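PDB 3O0Y: lipoprotein from Colwellia psychrerythraea, which is of unknown function but belongs to a mostly helical family grouped with the MA clan of metallopeptidases, and is probably a lipid-anchored bacterial lipoprotein. Local coordinates for residues A[45-50]-A[168-173]; A[222-227]-A[244-249]; A[347-352]-A[360-365]; A[389-394]-A[398-403]; A[585-590]-A[596-601]. One frame throughout, in Å; residues are numbered along the deposited sequence.

Contact 1 (A[45-50]-A[168-173]); sequences QRALSA and IVRLGQ
In the helical N-terminal part of the fold, the first turn of helix 47-53 is met by an arginine, R170, reaching out from the last turn of helix 161-172 to A47 and L48. The backbones stay well apart, the CA atoms of L48 and R170 being 9.8 Å from each other, and the long side chain spans the distance. Its CG stands beside the backbone N (chi1 -82°), and from there the chain runs extended to NE, delivering a flat guanidinium to the start of the other helix.

Two methyl groups receive it. CD2 of L48 lies over one face of the guanidinium, displaced toward the rim, at 3.7 Å from R170 NH1; the two side chains slide past each other in opposite directions. CB of A47 lies 3.8 Å from R170 NH2. Polar anchoring comes from beside the contact, from D67 and T51, so a buried charge is held within mixed apolar and polar surroundings, with M152 of helix 144-154 touching both R170 and L48.

R46, just ahead of the two touching residues, occupies the N-cap position of helix 47-53. T51 lies on that same helix, and its hydroxyl is hydrogen-bonded to A47 O. The arginine is gripped at two of its nitrogens: R170 NE is hydrogen-bonded to the carbonyl oxygen of D67, and R170 NH1 to T51 OG1.

Contact 2 (A[222-227]-A[244-249]); sequences NVFREK and TQVIAK
F224 and V246 form the tight centre of a contact between two successive helices, 219-228 and 236-268. The phenyl ring is carried out toward the second helix with CG anti to the backbone N (chi1 -174°), and one methyl of the valine settles on its face: V246 CG2 is 3.6 Å from the centroid of the F224 ring and only 4° off the ring normal. All six ring carbons are therefore almost equally far from that methyl, the geometry of a well-centred CH-pi contact. The buried ring also meets that of Y167, and A164 of helix 161-172 and L242 help to enclose it.

One residue further along each helix the packing is thinner and partly open to solvent. I247 CD1 approaches the guanidinium of R225 obliquely, 3.7 Å from R225 NH2, with an extended arginine chain crossing the isoleucine. The polar end of R225 is held elsewhere, NH1 being hydrogen-bonded to the carbonyl oxygen of E216.

No hydrogen bond joins the two segments. Their association thus rests on dispersion and the weak attraction of a methyl for a pi face, while one N-H of the arginine is satisfied at the margin by that backbone carbonyl.

Contact 3 (A[347-352]-A[360-365]); sequences FLYEDS and LSDING
Y349 and D362 meet through one hydrogen bond, the sole direct link between their segments. The tyrosine hydroxyl donates to the carboxylate, Y349 OH to D362 OD2 measuring 2.6 Å, and the bond falls on the anti lone pair of OD2, away from the other carboxylate oxygen. OD2 sits near the ring plane at the edge, which also brings it within 3.3 Å of Y349 CE1. Ring and carboxylate planes are turned 48° apart. The side chains come from opposite directions, the acid with its CG beside the backbone N (chi1 -73°). A phenylalanine here would lack the hydroxyl and would probably leave D362 OD2 without this donor, untying the loop from the helix at that point.

A second group of bonds belongs to the loop itself, which leads into helix 353-373. S352 is the N-cap of that helix: its OG is hydrogen-bonded to the backbone N of G355 and also donates to E350 OE1 at 2.5 Å. D351, at the centre of an inverse gamma turn, forms a salt bridge with R356 in the first turn. Y349, from the loop ahead of the helix, reaches past these first residues to D362, further along it.

Apolar packing supplies the third element. The buried ring of Y349 touches M424 and L432, and I363, next to the acid, rests on L432 too and on V388 and I419 of the neighbouring sheet.

Contact 4 (A[389-394]-A[398-403]); sequences KSFPVE and GAPGGQ
F391 lays its ring over the methyl group of A399. The alanine CB stands 3.6 Å from the centroid of the F391 ring and 3° off the normal, so one methyl is centred under the whole face in a CH-pi contact, and the ring carbons lie at 3.8 to 3.9 Å from it. The phenylalanine has CG anti to its carbonyl carbon (chi1 -74°), which turns the ring toward the returning chain.

Further contacts gather round the outer part of the ring. P400 offers its carbonyl oxygen obliquely, P400 O lying 3.4 Å from F391 CE2, while the two side chains cross at about a right angle with P400 CG 3.9 Å from F391 CZ. From the start of strand 402-405, Q403, extended and with CG anti to the backbone N, brings its amide oxygen to the ring edge, Q403 OE1 being 3.8 Å from F391 CZ. Amide and ring planes differ by 62°.

The two segments include parts of the outermost strands, 387-390 and 402-405, of a small mixed sheet whose central strand, 416-419, runs parallel to the first and antiparallel to the second. Backbone hydrogen bonds therefore run to the middle strand rather than across the contact: F391 pairs with I419 and Q403 with W418, and the W418 ring also meets that of F391. Between the two segments the contact is made chiefly by the F391 side chain, against the loop leading into strand 402-405 and against Q403.

N420 fixes the returning loop, its ND2 hydrogen-bonding to P400 O. A sulfate ion, probably from the crystallisation liquor, lies about 6 Å from the P400 side chain.

Contact 5 (A[585-590]-A[596-601]); sequences DVVLLN and AVLSRN
Two consecutive helices near the C terminus, 580-588 and 595-608, joined by a short loop, bring V587 against L598 and V586 and N590 against N601. L598 has CG anti to the backbone N (chi1 179°), and this sends its CD1 across to the first helix, 3.8 Å from V587 CA and 4.0 Å from V587 CG2. V586 turns CG1 toward the asparagine, 3.9 Å from N601 CB.

Around these apolar contacts lie two asparagines with different tasks. N590 has CG beside the backbone N (chi1 -56°), folding its amide back onto the preceding backbone: N590 ND2 donates to V586 O at 3.0 Å, close to the plane of its own amide. An alanine here would remove that N-H and would probably leave V586 O without this donor. N601 approaches from the opposite direction, with ND2 3.6 Å from N590 CB and the two amide planes 49° apart, while its OD1 is hydrogen-bonded to N104 ND2 of helix 100-117.

The carbonyl of V586 receives a second donor as well. A water bridges the two segments, donating a hydrogen bond to V586 O and accepting one from N601 ND2, both at 2.9 Å.

In the fold
Followed from the N terminus, the five contacts come in series: each closes before the next opens, so none nests within or crosses another. Contact 1 closes the longest loop, 117 residues, joining an early helix to helix 161-172. Contact 2 closes a loop of 16, and the two touch directly, with I168 packed on V246, so helix 161-172 is shared support. Contact 3 spans seven residues and contact 4 three, their centres about 15 Å apart; helix 353-373 of contact 3 is followed in the chain by strand 387-390 of contact 4, tying a loop and helix to the small sheet. Contact 5, spanning five, joins the last two helices, across the chain's centre from contacts 2 and 4.

Contact 1 (A[45-50]-A[168-173])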
# COMPACT_ATOMS: atom_id res chain seq x y z
N GLN A 45 1.01 3.76 -19.84
CA GLN A 45 0.95 5.08 -19.24
C GLN A 45 1.47 5.15 -17.80
O GLN A 45 1.49 6.20 -17.16
CB GLN A 45 -0.47 5.58 -19.33
CG GLN A 45 -0.88 5.70 -20.78
CD GLN A 45 -2.27 6.17 -20.98
OE1 GLN A 45 -3.14 5.37 -21.39
NE2 GLN A 45 -2.51 7.43 -20.73
N ARG A 46 1.82 3.97 -17.27
CA ARG A 46 2.36 3.84 -15.92
C ARG A 46 3.56 2.92 -16.00
O ARG A 46 3.62 1.85 -15.34
CB ARG A 46 1.31 3.31 -14.93
CG ARG A 46 0.20 4.26 -14.68
CD ARG A 46 0.63 5.45 -13.86
NE ARG A 46 -0.45 6.35 -13.49
CZ ARG A 46 -0.81 7.42 -14.21
NH1 ARG A 46 -0.27 7.68 -15.39
NH2 ARG A 46 -1.76 8.23 -13.75
N ALA A 47 4.54 3.34 -16.81
CA ALA A 47 5.68 2.45 -17.15
C ALA A 47 6.55 2.10 -15.93
O ALA A 47 7.13 1.02 -15.87
CB ALA A 47 6.54 3.05 -18.27
N LEU A 48 6.58 2.96 -14.90
CA LEU A 48 7.30 2.62 -13.65
C LEU A 48 6.60 1.54 -12.85
O LEU A 48 7.25 0.66 -12.30
CB LEU A 48 7.50 3.87 -12.80
CG LEU A 48 8.66 4.52 -13.56
CD1 LEU A 48 8.43 5.79 -14.27
CD2 LEU A 48 10.03 4.16 -13.11
N SER A 49 5.27 1.53 -12.82
CA SER A 49 4.54 0.36 -12.29
C SER A 49 4.83 -0.93 -13.06
O SER A 49 4.99 -2.00 -12.48
CB SER A 49 3.01 0.66 -12.23
OG SER A 49 2.80 1.60 -11.18
N ALA A 50 4.91 -0.84 -14.40
CA ALA A 50 5.29 -1.97 -15.21
C ALA A 50 6.64 -2.48 -14.74
O ALA A 50 6.82 -3.68 -14.49
CB ALA A 50 5.38 -1.56 -16.73
N ILE A 168 19.56 5.90 -17.44
CA ILE A 168 19.98 7.22 -17.86
C ILE A 168 18.91 7.95 -18.65
O ILE A 168 18.64 9.15 -18.44
CB ILE A 168 21.35 7.11 -18.62
CG1 ILE A 168 22.43 6.79 -17.60
CG2 ILE A 168 21.68 8.41 -19.38
CD1 ILE A 168 23.69 6.15 -18.24
N VAL A 169 18.33 7.21 -19.58
CA VAL A 169 17.28 7.73 -20.45
C VAL A 169 16.05 8.16 -19.61
O VAL A 169 15.42 9.20 -19.87
CB VAL A 169 16.94 6.72 -21.51
CG1 VAL A 169 15.66 7.08 -22.21
CG2 VAL A 169 18.16 6.63 -22.50
N ARG A 170 15.73 7.36 -18.60
CA ARG A 170 14.63 7.74 -17.68
C ARG A 170 14.92 9.02 -16.93
O ARG A 170 14.07 9.95 -16.89
CB ARG A 170 14.33 6.56 -16.74
CG ARG A 170 13.42 5.56 -17.45
CD ARG A 170 12.86 4.50 -16.47
NE ARG A 170 11.64 3.86 -16.99
CZ ARG A 170 11.19 2.68 -16.57
NH1 ARG A 170 11.80 2.02 -15.60
NH2 ARG A 170 10.07 2.21 -17.08
N LEU A 171 16.13 9.11 -16.36
CA LEU A 171 16.54 10.35 -15.65
C LEU A 171 16.45 11.60 -16.51
O LEU A 171 16.05 12.67 -16.03
CB LEU A 171 17.95 10.21 -15.04
CG LEU A 171 18.16 9.14 -13.96
CD1 LEU A 171 19.65 9.04 -13.67
CD2 LEU A 171 17.39 9.35 -12.70
N GLY A 172 16.80 11.46 -17.79
CA GLY A 172 16.78 12.54 -18.75
C GLY A 172 15.43 13.06 -19.08
O GLY A 172 15.32 14.17 -19.59
N GLN A 173 14.38 12.34 -18.70
CA GLN A 173 13.00 12.80 -18.96
C GLN A 173 12.34 13.45 -17.75
O GLN A 173 11.12 13.74 -17.77
CB GLN A 173 12.19 11.60 -19.41
CG GLN A 173 12.70 11.06 -20.76
CD GLN A 173 12.02 9.82 -21.12
OE1 GLN A 173 12.52 8.70 -20.89
NE2 GLN A 173 10.83 9.98 -21.66

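Contact 2 (A[222-227]-A[244-249])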
# COMPACT_ATOMS: atom_id res chain seq x y z
N ASN A 222 24.50 6.97 -6.13
CA ASN A 222 25.06 5.95 -5.26
C ASN A 222 24.47 4.54 -5.48
O ASN A 222 25.19 3.53 -5.44
CB ASN A 222 24.94 6.41 -3.79
CG ASN A 222 25.89 7.58 -3.44
OD1 ASN A 222 25.62 8.36 -2.51
ND2 ASN A 222 27.00 7.66 -4.11
N VAL A 223 23.16 4.45 -5.73
CA VAL A 223 22.56 3.20 -6.11
C VAL A 223 23.13 2.71 -7.41
O VAL A 223 23.45 1.55 -7.56
CB VAL A 223 21.01 3.37 -6.25
CG1 VAL A 223 20.44 2.10 -6.92
CG2 VAL A 223 20.43 3.69 -4.80
N PHE A 224 23.22 3.59 -8.39
CA PHE A 224 23.78 3.19 -9.64
C PHE A 224 25.23 2.68 -9.45
O PHE A 224 25.62 1.63 -10.01
CB PHE A 224 23.75 4.33 -10.62
CG PHE A 224 24.18 3.93 -11.98
CD1 PHE A 224 23.30 3.42 -12.88
CD2 PHE A 224 25.51 4.06 -12.36
CE1 PHE A 224 23.72 3.06 -14.18
CE2 PHE A 224 25.95 3.69 -13.63
CZ PHE A 224 25.07 3.19 -14.54
N ARG A 225 26.02 3.37 -8.61
CA ARG A 225 27.40 2.91 -8.41
C ARG A 225 27.43 1.51 -7.82
O ARG A 225 28.27 0.71 -8.19
CB ARG A 225 28.17 3.84 -7.47
CG ARG A 225 28.53 5.18 -7.97
CD ARG A 225 29.25 6.04 -6.84
NE ARG A 225 29.93 7.18 -7.42
CZ ARG A 225 29.63 8.45 -7.18
NH1 ARG A 225 28.69 8.80 -6.27
NH2 ARG A 225 30.34 9.39 -7.80
N GLU A 226 26.58 1.23 -6.85
CA GLU A 226 26.59 -0.06 -6.19
C GLU A 226 26.17 -1.19 -7.12
O GLU A 226 26.80 -2.25 -7.15
CB GLU A 226 25.73 -0.07 -4.93
CG GLU A 226 25.57 -1.55 -4.41
CD GLU A 226 25.15 -1.73 -2.94
OE1 GLU A 226 24.96 -0.71 -2.21
OE2 GLU A 226 25.02 -2.92 -2.52
N LYS A 227 25.16 -0.95 -7.94
CA LYS A 227 24.69 -1.96 -8.89
C LYS A 227 25.62 -2.14 -10.09
O LYS A 227 25.96 -3.28 -10.43
CB LYS A 227 23.27 -1.61 -9.32
CG LYS A 227 22.32 -1.74 -8.13
CD LYS A 227 20.83 -1.71 -8.51
CE LYS A 227 19.91 -1.75 -7.26
NZ LYS A 227 18.43 -1.84 -7.58
N THR A 244 29.40 8.81 -14.69
CA THR A 244 29.45 10.21 -15.09
C THR A 244 28.21 10.68 -15.80
O THR A 244 27.73 11.82 -15.57
CB THR A 244 30.71 10.49 -15.97
OG1 THR A 244 31.85 10.09 -15.20
CG2 THR A 244 30.79 11.99 -16.36
N GLN A 245 27.69 9.83 -16.67
CA GLN A 245 26.45 10.11 -17.39
C GLN A 245 25.24 10.23 -16.44
O GLN A 245 24.40 11.13 -16.59
CB GLN A 245 26.19 9.04 -18.44
CG GLN A 245 27.10 9.16 -19.65
CD GLN A 245 26.84 8.04 -20.63
OE1 GLN A 245 25.75 7.95 -21.21
NE2 GLN A 245 27.86 7.20 -20.84
N VAL A 246 25.22 9.40 -15.42
CA VAL A 246 24.17 9.44 -14.41
C VAL A 246 24.28 10.71 -13.62
O VAL A 246 23.30 11.41 -13.48
CB VAL A 246 24.19 8.22 -13.46
CG1 VAL A 246 23.21 8.47 -12.23
CG2 VAL A 246 23.75 6.95 -14.28
N ILE A 247 25.50 11.07 -13.19
CA ILE A 247 25.71 12.32 -12.48
C ILE A 247 25.28 13.51 -13.29
O ILE A 247 24.69 14.45 -12.73
CB ILE A 247 27.21 12.51 -12.06
CG1 ILE A 247 27.59 11.44 -11.03
CG2 ILE A 247 27.42 13.97 -11.56
CD1 ILE A 247 29.13 11.26 -10.81
N ALA A 248 25.59 13.50 -14.58
CA ALA A 248 25.17 14.57 -15.47
C ALA A 248 23.64 14.72 -15.54
O ALA A 248 23.11 15.83 -15.45
CB ALA A 248 25.74 14.38 -16.86
N LYS A 249 22.92 13.62 -15.70
CA LYS A 249 21.45 13.75 -15.70
C LYS A 249 20.91 14.26 -14.38
O LYS A 249 19.94 15.02 -14.35
CB LYS A 249 20.76 12.43 -16.05
CG LYS A 249 21.09 11.86 -17.41
CD LYS A 249 20.70 12.77 -18.52
CE LYS A 249 20.93 12.10 -19.88
NZ LYS A 249 20.67 13.04 -20.98

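Contact 3 (A[347-352]-A[360-365])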
# COMPACT_ATOMS: atom_id res chain seq x y z
N PHE A 347 11.88 -5.40 26.91
CA PHE A 347 11.15 -5.18 25.64
C PHE A 347 11.94 -4.38 24.61
O PHE A 347 11.39 -4.00 23.56
CB PHE A 347 9.75 -4.61 25.84
CG PHE A 347 8.86 -5.48 26.68
CD1 PHE A 347 8.67 -6.83 26.34
CD2 PHE A 347 8.22 -4.98 27.82
CE1 PHE A 347 7.87 -7.62 27.12
CE2 PHE A 347 7.41 -5.78 28.57
CZ PHE A 347 7.26 -7.11 28.26
N LEU A 348 13.22 -4.13 24.88
CA LEU A 348 14.02 -3.22 24.00
C LEU A 348 15.26 -3.92 23.53
O LEU A 348 16.09 -4.44 24.36
CB LEU A 348 14.42 -1.96 24.75
CG LEU A 348 13.33 -1.01 25.15
CD1 LEU A 348 13.90 -0.00 26.17
CD2 LEU A 348 12.67 -0.42 23.89
N TYR A 349 15.46 -3.97 22.22
CA TYR A 349 16.72 -4.36 21.68
C TYR A 349 17.75 -3.28 21.92
O TYR A 349 17.41 -2.07 21.96
CB TYR A 349 16.60 -4.63 20.15
CG TYR A 349 15.68 -5.74 19.75
CD1 TYR A 349 16.08 -7.05 19.88
CD2 TYR A 349 14.39 -5.48 19.33
CE1 TYR A 349 15.24 -8.08 19.52
CE2 TYR A 349 13.52 -6.51 18.93
CZ TYR A 349 13.96 -7.81 19.06
OH TYR A 349 13.12 -8.85 18.74
N GLU A 350 18.99 -3.70 22.05
CA GLU A 350 20.08 -2.76 22.28
C GLU A 350 20.23 -1.86 21.04
O GLU A 350 20.10 -2.33 19.89
CB GLU A 350 21.36 -3.57 22.56
CG GLU A 350 22.60 -2.74 22.71
CD GLU A 350 23.85 -3.58 23.02
OE1 GLU A 350 24.37 -4.35 22.13
OE2 GLU A 350 24.30 -3.43 24.19
N ASP A 351 20.57 -0.58 21.24
CA ASP A 351 20.82 0.27 20.08
C ASP A 351 22.28 0.09 19.60
O ASP A 351 23.21 0.80 20.04
CB ASP A 351 20.51 1.70 20.46
CG ASP A 351 20.80 2.69 19.34
OD1 ASP A 351 20.98 2.34 18.16
OD2 ASP A 351 20.93 3.88 19.71
N SER A 352 22.51 -0.98 18.83
CA SER A 352 23.85 -1.42 18.45
C SER A 352 23.69 -2.30 17.25
O SER A 352 22.55 -2.74 16.91
CB SER A 352 24.49 -2.23 19.57
OG SER A 352 23.72 -3.40 19.87
N LEU A 360 16.58 -8.84 13.63
CA LEU A 360 16.46 -9.50 12.33
C LEU A 360 16.41 -11.03 12.45
O LEU A 360 15.63 -11.66 11.74
CB LEU A 360 17.59 -9.06 11.40
CG LEU A 360 17.46 -7.61 10.86
CD1 LEU A 360 18.85 -7.17 10.27
CD2 LEU A 360 16.39 -7.46 9.87
N SER A 361 17.17 -11.58 13.39
CA SER A 361 17.14 -13.03 13.65
C SER A 361 15.81 -13.44 14.21
O SER A 361 15.26 -14.50 13.87
CB SER A 361 18.26 -13.49 14.60
OG SER A 361 19.48 -13.14 13.93
N ASP A 362 15.31 -12.63 15.12
CA ASP A 362 13.97 -12.91 15.68
C ASP A 362 12.89 -12.92 14.61
O ASP A 362 12.04 -13.88 14.55
CB ASP A 362 13.57 -11.90 16.77
CG ASP A 362 14.35 -12.09 18.11
OD1 ASP A 362 15.04 -13.16 18.33
OD2 ASP A 362 14.23 -11.16 18.96
N ILE A 363 12.88 -11.90 13.76
CA ILE A 363 11.94 -11.87 12.60
C ILE A 363 12.02 -13.10 11.74
O ILE A 363 10.99 -13.72 11.41
CB ILE A 363 12.23 -10.72 11.62
CG1 ILE A 363 11.71 -9.49 12.19
CG2 ILE A 363 11.43 -11.01 10.25
CD1 ILE A 363 12.15 -8.26 11.27
N ASN A 364 13.23 -13.47 11.36
CA ASN A 364 13.40 -14.61 10.52
C ASN A 364 12.89 -15.90 11.21
O ASN A 364 12.27 -16.73 10.58
CB ASN A 364 14.85 -14.71 9.96
CG ASN A 364 15.09 -13.66 8.82
OD1 ASN A 364 14.46 -13.79 7.83
ND2 ASN A 364 15.74 -12.45 9.09
N GLY A 365 13.13 -16.05 12.51
CA GLY A 365 12.62 -17.14 13.26
C GLY A 365 11.09 -17.16 13.32
O GLY A 365 10.46 -18.25 13.25

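Contact 4 (A[389-394]-A[398-403])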
# COMPACT_ATOMS: atom_id res chain seq x y z
N LYS A 389 14.41 -7.38 4.57
CA LYS A 389 15.42 -6.35 4.40
C LYS A 389 15.13 -5.16 5.32
O LYS A 389 13.99 -4.88 5.60
CB LYS A 389 15.44 -5.79 2.98
CG LYS A 389 15.94 -6.78 1.93
CD LYS A 389 16.04 -6.13 0.49
CE LYS A 389 17.25 -5.20 0.30
NZ LYS A 389 17.53 -4.68 -1.18
N SER A 390 16.19 -4.48 5.77
CA SER A 390 16.02 -3.26 6.53
C SER A 390 15.90 -2.13 5.54
O SER A 390 16.57 -2.15 4.49
CB SER A 390 17.16 -3.06 7.55
OG SER A 390 18.41 -3.10 6.91
N PHE A 391 15.13 -1.09 5.85
CA PHE A 391 15.18 0.10 5.05
C PHE A 391 16.59 0.68 5.10
O PHE A 391 17.23 0.68 6.14
CB PHE A 391 14.20 1.16 5.53
CG PHE A 391 12.78 0.88 5.24
CD1 PHE A 391 12.28 1.05 3.97
CD2 PHE A 391 11.91 0.50 6.22
CE1 PHE A 391 10.93 0.88 3.71
CE2 PHE A 391 10.56 0.27 5.94
CZ PHE A 391 10.07 0.46 4.70
N PRO A 392 17.10 1.15 3.95
CA PRO A 392 18.45 1.76 3.95
C PRO A 392 18.47 3.00 4.84
O PRO A 392 17.45 3.67 4.97
CB PRO A 392 18.65 2.20 2.48
CG PRO A 392 17.59 1.46 1.67
CD PRO A 392 16.48 1.07 2.62
N VAL A 393 19.66 3.35 5.33
CA VAL A 393 19.83 4.47 6.26
C VAL A 393 19.33 5.79 5.65
O VAL A 393 18.69 6.62 6.32
CB VAL A 393 21.27 4.55 6.74
CG1 VAL A 393 21.57 5.96 7.23
CG2 VAL A 393 21.57 3.46 7.80
N GLU A 394 19.49 5.93 4.33
CA GLU A 394 19.03 7.12 3.60
C GLU A 394 17.56 7.34 3.59
O GLU A 394 17.12 8.47 3.35
CB GLU A 394 19.45 7.08 2.11
CG GLU A 394 20.84 6.54 1.87
CD GLU A 394 20.92 5.00 1.79
OE1 GLU A 394 20.40 4.41 0.80
OE2 GLU A 394 21.61 4.40 2.68
N GLY A 398 12.09 8.82 6.92
CA GLY A 398 10.66 8.97 6.50
C GLY A 398 9.85 7.69 6.30
O GLY A 398 8.63 7.73 6.03
N ALA A 399 10.48 6.53 6.48
CA ALA A 399 9.83 5.26 6.09
C ALA A 399 8.92 4.77 7.19
O ALA A 399 9.14 5.03 8.39
CB ALA A 399 10.89 4.16 5.75
N PRO A 400 7.94 3.96 6.82
CA PRO A 400 7.12 3.32 7.79
C PRO A 400 7.90 2.32 8.67
O PRO A 400 9.07 2.03 8.41
CB PRO A 400 6.10 2.55 6.95
CG PRO A 400 6.77 2.31 5.74
CD PRO A 400 7.62 3.48 5.46
N GLY A 401 7.26 1.90 9.75
CA GLY A 401 7.81 0.86 10.65
C GLY A 401 8.10 -0.43 9.94
O GLY A 401 9.14 -1.07 10.19
N GLY A 402 7.19 -0.82 9.05
CA GLY A 402 7.36 -1.99 8.19
C GLY A 402 6.57 -1.86 6.91
O GLY A 402 5.65 -1.07 6.84
N GLN A 403 6.88 -2.69 5.90
CA GLN A 403 6.15 -2.58 4.63
C GLN A 403 6.41 -3.88 3.91
O GLN A 403 7.40 -4.55 4.17
CB GLN A 403 6.71 -1.42 3.83
CG GLN A 403 6.01 -1.15 2.54
CD GLN A 403 6.38 0.21 2.03
OE1 GLN A 403 7.56 0.51 1.88
NE2 GLN A 403 5.38 1.08 1.91

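Contact 5 (A[585-590]-A[596-601])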
# COMPACT_ATOMS: atom_id res chain seq x y z
N ASP A 585 -8.83 -21.35 1.45
CA ASP A 585 -8.65 -21.56 0.02
C ASP A 585 -9.69 -20.72 -0.75
O ASP A 585 -9.33 -20.07 -1.75
CB ASP A 585 -8.81 -22.99 -0.36
CG ASP A 585 -7.63 -23.88 0.06
OD1 ASP A 585 -6.50 -23.41 0.38
OD2 ASP A 585 -7.84 -25.11 -0.07
N VAL A 586 -10.93 -20.66 -0.26
CA VAL A 586 -11.93 -19.81 -0.94
C VAL A 586 -11.55 -18.35 -0.86
O VAL A 586 -11.72 -17.58 -1.86
CB VAL A 586 -13.37 -20.00 -0.29
CG1 VAL A 586 -14.41 -19.01 -0.95
CG2 VAL A 586 -13.80 -21.43 -0.39
N VAL A 587 -11.02 -17.90 0.27
CA VAL A 587 -10.68 -16.50 0.41
C VAL A 587 -9.46 -16.09 -0.46
O VAL A 587 -9.41 -15.04 -1.06
CB VAL A 587 -10.47 -16.12 1.88
CG1 VAL A 587 -9.96 -14.64 2.05
CG2 VAL A 587 -11.77 -16.31 2.64
N LEU A 588 -8.46 -16.94 -0.46
CA LEU A 588 -7.17 -16.57 -1.06
C LEU A 588 -7.01 -16.97 -2.52
O LEU A 588 -6.28 -16.30 -3.27
CB LEU A 588 -6.04 -17.24 -0.24
CG LEU A 588 -5.82 -16.71 1.19
CD1 LEU A 588 -4.79 -17.55 1.93
CD2 LEU A 588 -5.35 -15.27 1.08
N LEU A 589 -7.50 -18.15 -2.89
CA LEU A 589 -7.12 -18.70 -4.21
C LEU A 589 -7.87 -18.10 -5.36
O LEU A 589 -7.59 -18.40 -6.53
CB LEU A 589 -7.16 -20.24 -4.22
CG LEU A 589 -6.27 -21.02 -3.21
CD1 LEU A 589 -6.45 -22.57 -3.34
CD2 LEU A 589 -4.77 -20.53 -3.27
N ASN A 590 -8.89 -17.29 -5.06
CA ASN A 590 -9.59 -16.55 -6.06
C ASN A 590 -9.12 -15.11 -6.20
O ASN A 590 -9.68 -14.34 -6.98
CB ASN A 590 -11.12 -16.64 -5.81
CG ASN A 590 -11.61 -18.10 -5.77
OD1 ASN A 590 -11.53 -18.77 -6.79
ND2 ASN A 590 -12.06 -18.58 -4.64
N ALA A 596 -18.31 -8.16 -2.38
CA ALA A 596 -19.49 -8.79 -2.96
C ALA A 596 -19.10 -10.09 -3.69
O ALA A 596 -19.83 -11.09 -3.61
CB ALA A 596 -20.20 -7.86 -3.91
N VAL A 597 -17.93 -10.11 -4.31
CA VAL A 597 -17.49 -11.29 -5.03
C VAL A 597 -16.97 -12.34 -4.02
O VAL A 597 -17.22 -13.54 -4.19
CB VAL A 597 -16.40 -10.94 -6.06
CG1 VAL A 597 -15.80 -12.19 -6.66
CG2 VAL A 597 -16.98 -10.05 -7.15
N LEU A 598 -16.21 -11.91 -3.03
CA LEU A 598 -15.78 -12.83 -1.96
C LEU A 598 -17.05 -13.50 -1.35
O LEU A 598 -17.06 -14.71 -1.16
CB LEU A 598 -15.00 -12.07 -0.89
CG LEU A 598 -14.51 -12.94 0.29
CD1 LEU A 598 -13.65 -14.12 -0.17
CD2 LEU A 598 -13.75 -12.05 1.30
N SER A 599 -18.13 -12.74 -1.13
CA SER A 599 -19.34 -13.35 -0.49
C SER A 599 -19.94 -14.40 -1.45
O SER A 599 -20.40 -15.44 -1.01
CB SER A 599 -20.44 -12.36 -0.09
OG SER A 599 -19.84 -11.30 0.69
N ARG A 600 -20.00 -14.04 -2.73
CA ARG A 600 -20.53 -14.98 -3.75
C ARG A 600 -19.73 -16.27 -3.79
O ARG A 600 -20.31 -17.37 -3.89
CB ARG A 600 -20.52 -14.34 -5.15
CG ARG A 600 -20.87 -15.37 -6.20
CD ARG A 600 -20.81 -14.76 -7.61
NE ARG A 600 -21.63 -13.58 -7.60
CZ ARG A 600 -21.33 -12.43 -8.18
NH1 ARG A 600 -20.20 -12.26 -8.87
NH2 ARG A 600 -22.20 -11.43 -8.08
N ASN A 601 -18.39 -16.16 -3.69
CA ASN A 601 -17.54 -17.38 -3.70
C ASN A 601 -17.70 -18.23 -2.44
O ASN A 601 -17.76 -19.48 -2.50
CB ASN A 601 -16.05 -17.02 -3.92
CG ASN A 601 -15.81 -16.54 -5.34
OD1 ASN A 601 -16.61 -16.86 -6.24
ND2 ASN A 601 -14.66 -15.87 -5.59
O HOH W 1 -13.08 -15.46 -3.23